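Local structure of macrophage receptor MARCO (Mus musculus, 2OYA) at residues A[13-21]-A[57-66]. The protein probably acts as a macrophage scavenger receptor, recognising ligands through its C-terminal cysteine-rich domain, which carries a basic and an acidic cluster. Sequence-based numbering, arbitrary orientation.
Sequences TNRGRAEVY and YGGGSGNIWL
The Y57 ring lays one face on the backbone at the G16–R17 peptide, with C of G16 over its centre, 3.8 Å above the plane, and N of R17 nearer the rim. The R17 guanidinium lies flat on the G59–G60 peptide, the carbonyl carbon of G59 and N of G60 resting against one face. At its edges NH1 donates to O of G58 at 3.0 Å, in the carbonyl plane on a lone pair (N-H...O 158°), and NE and NH2 grip E19 side-on, both reaching OE1, with NE at 2.8 Å. A bend at chi3 (58°) turns the group along the loop. Three bonds thus fix its rotation. Waters link E19 OE1 to N of S61 and R15 NE to the Y57 hydroxyl. N63 CB covers one face of the W65 indole; at its edge, in plane, V20 O approaches CD1 at 3.4 Å. V20 CG1 packs on W65 CB at 3.7 Å, and the W65 NE1 hydrogen-bonds to O of E25. Strands 17-22 and 64-66 flank strand 25-29, so V20 and W65 join the outer strands of a small mixed sheet, while R17 holds the glycine loop that leads into strand 64-66, within the scavenger receptor cysteine-rich fold.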
# COMPACT_ATOMS: atom_id res chain seq x y z
N THR A 13 -14.86 3.14 -4.37
CA THR A 13 -13.67 2.42 -3.87
C THR A 13 -12.55 2.46 -4.90
O THR A 13 -12.81 2.41 -6.10
CB THR A 13 -13.95 0.92 -3.60
OG1 THR A 13 -14.47 0.33 -4.79
CG2 THR A 13 -14.95 0.73 -2.48
N ASN A 14 -11.32 2.56 -4.41
CA ASN A 14 -10.17 2.38 -5.26
C ASN A 14 -9.47 1.09 -4.79
O ASN A 14 -8.96 1.03 -3.69
CB ASN A 14 -9.25 3.61 -5.16
CG ASN A 14 -8.15 3.59 -6.18
OD1 ASN A 14 -7.92 2.58 -6.83
ND2 ASN A 14 -7.47 4.72 -6.34
N ARG A 15 -9.52 0.06 -5.63
CA ARG A 15 -9.13 -1.28 -5.22
C ARG A 15 -8.03 -1.77 -6.14
O ARG A 15 -8.13 -1.62 -7.36
CB ARG A 15 -10.36 -2.20 -5.31
CG ARG A 15 -10.13 -3.66 -5.04
CD ARG A 15 -11.43 -4.42 -5.26
NE ARG A 15 -11.27 -5.81 -4.84
CZ ARG A 15 -11.67 -6.26 -3.66
NH1 ARG A 15 -12.27 -5.44 -2.80
NH2 ARG A 15 -11.47 -7.52 -3.34
N GLY A 16 -6.97 -2.34 -5.57
CA GLY A 16 -5.91 -2.88 -6.42
C GLY A 16 -4.68 -3.24 -5.60
O GLY A 16 -4.73 -3.27 -4.36
N ARG A 17 -3.58 -3.54 -6.30
CA ARG A 17 -2.34 -3.88 -5.60
C ARG A 17 -1.67 -2.61 -5.06
O ARG A 17 -1.59 -1.60 -5.78
CB ARG A 17 -1.41 -4.64 -6.55
CG ARG A 17 -0.06 -5.02 -5.98
CD ARG A 17 0.75 -5.83 -7.02
NE ARG A 17 0.93 -5.08 -8.26
CZ ARG A 17 0.24 -5.26 -9.39
NH1 ARG A 17 -0.70 -6.20 -9.51
NH2 ARG A 17 0.53 -4.50 -10.45
N ALA A 18 -1.20 -2.67 -3.82
CA ALA A 18 -0.49 -1.54 -3.19
C ALA A 18 0.97 -1.51 -3.66
O ALA A 18 1.72 -2.49 -3.45
CB ALA A 18 -0.56 -1.64 -1.66
N GLU A 19 1.38 -0.41 -4.27
CA GLU A 19 2.78 -0.25 -4.69
C GLU A 19 3.43 0.97 -4.06
O GLU A 19 2.75 1.91 -3.70
CB GLU A 19 2.92 -0.24 -6.22
CG GLU A 19 2.48 -1.59 -6.82
CD GLU A 19 2.78 -1.74 -8.30
OE1 GLU A 19 2.49 -2.83 -8.82
OE2 GLU A 19 3.32 -0.79 -8.92
N VAL A 20 4.76 0.92 -3.92
CA VAL A 20 5.51 1.93 -3.21
C VAL A 20 6.76 2.26 -4.04
O VAL A 20 7.32 1.38 -4.68
CB VAL A 20 5.87 1.47 -1.76
CG1 VAL A 20 6.78 0.22 -1.76
CG2 VAL A 20 6.50 2.57 -0.95
N TYR A 21 7.13 3.54 -4.05
CA TYR A 21 8.26 4.03 -4.84
C TYR A 21 9.47 4.22 -3.93
O TYR A 21 9.47 5.08 -3.03
CB TYR A 21 7.87 5.34 -5.54
CG TYR A 21 8.83 5.76 -6.62
CD1 TYR A 21 8.80 5.16 -7.89
CD2 TYR A 21 9.77 6.76 -6.39
CE1 TYR A 21 9.69 5.55 -8.90
CE2 TYR A 21 10.66 7.16 -7.39
CZ TYR A 21 10.61 6.57 -8.63
OH TYR A 21 11.50 6.96 -9.63
N TYR A 57 -3.26 -10.26 -3.22
CA TYR A 57 -3.86 -9.65 -4.39
C TYR A 57 -3.06 -10.10 -5.61
O TYR A 57 -3.63 -10.42 -6.68
CB TYR A 57 -3.83 -8.12 -4.27
CG TYR A 57 -4.66 -7.48 -5.33
CD1 TYR A 57 -5.99 -7.14 -5.07
CD2 TYR A 57 -4.14 -7.23 -6.60
CE1 TYR A 57 -6.78 -6.56 -6.05
CE2 TYR A 57 -4.93 -6.65 -7.60
CZ TYR A 57 -6.24 -6.31 -7.31
OH TYR A 57 -7.03 -5.72 -8.27
N GLY A 58 -1.74 -10.13 -5.43
CA GLY A 58 -0.80 -10.60 -6.44
C GLY A 58 -0.60 -9.67 -7.63
O GLY A 58 -1.12 -8.52 -7.68
N GLY A 59 0.16 -10.19 -8.60
CA GLY A 59 0.23 -9.57 -9.91
C GLY A 59 1.32 -8.55 -10.18
O GLY A 59 1.42 -8.06 -11.30
N GLY A 60 2.12 -8.21 -9.17
CA GLY A 60 3.19 -7.24 -9.36
C GLY A 60 4.44 -7.87 -9.97
O GLY A 60 4.48 -9.07 -10.28
N SER A 61 5.46 -7.05 -10.17
CA SER A 61 6.75 -7.53 -10.69
C SER A 61 7.84 -6.63 -10.15
O SER A 61 7.57 -5.65 -9.46
CB SER A 61 6.76 -7.52 -12.23
OG SER A 61 6.69 -6.19 -12.74
N GLY A 62 9.09 -6.97 -10.47
CA GLY A 62 10.23 -6.22 -9.96
C GLY A 62 10.42 -6.37 -8.47
O GLY A 62 10.16 -7.41 -7.87
N ASN A 63 10.88 -5.29 -7.85
CA ASN A 63 11.18 -5.34 -6.45
C ASN A 63 9.97 -5.53 -5.54
O ASN A 63 8.91 -4.96 -5.79
CB ASN A 63 11.92 -4.07 -6.04
CG ASN A 63 13.32 -4.05 -6.56
OD1 ASN A 63 14.20 -4.76 -6.04
ND2 ASN A 63 13.55 -3.24 -7.60
N ILE A 64 10.13 -6.35 -4.51
CA ILE A 64 9.18 -6.34 -3.40
C ILE A 64 9.85 -5.47 -2.34
O ILE A 64 10.85 -5.86 -1.74
CB ILE A 64 8.86 -7.77 -2.89
CG1 ILE A 64 8.23 -8.61 -4.03
CG2 ILE A 64 7.90 -7.72 -1.67
CD1 ILE A 64 8.20 -10.11 -3.76
N TRP A 65 9.36 -4.25 -2.16
CA TRP A 65 10.06 -3.32 -1.26
C TRP A 65 9.79 -3.49 0.24
O TRP A 65 10.65 -3.19 1.06
CB TRP A 65 9.77 -1.88 -1.62
CG TRP A 65 10.46 -1.36 -2.87
CD1 TRP A 65 9.90 -0.61 -3.84
CD2 TRP A 65 11.85 -1.53 -3.24
NE1 TRP A 65 10.84 -0.30 -4.81
CE2 TRP A 65 12.04 -0.85 -4.46
CE3 TRP A 65 12.93 -2.20 -2.65
CZ2 TRP A 65 13.27 -0.82 -5.12
CZ3 TRP A 65 14.17 -2.16 -3.30
CH2 TRP A 65 14.32 -1.48 -4.52
N LEU A 66 8.56 -3.89 0.58
CA LEU A 66 8.14 -3.96 1.99
C LEU A 66 7.61 -5.34 2.38
O LEU A 66 7.02 -6.04 1.56
CB LEU A 66 7.07 -2.91 2.28
CG LEU A 66 7.49 -1.44 2.19
CD1 LEU A 66 6.26 -0.55 2.40
CD2 LEU A 66 8.60 -1.12 3.21
O HOH W 1 -9.95 -6.34 -7.58
O HOH W 2 4.57 -4.12 -10.05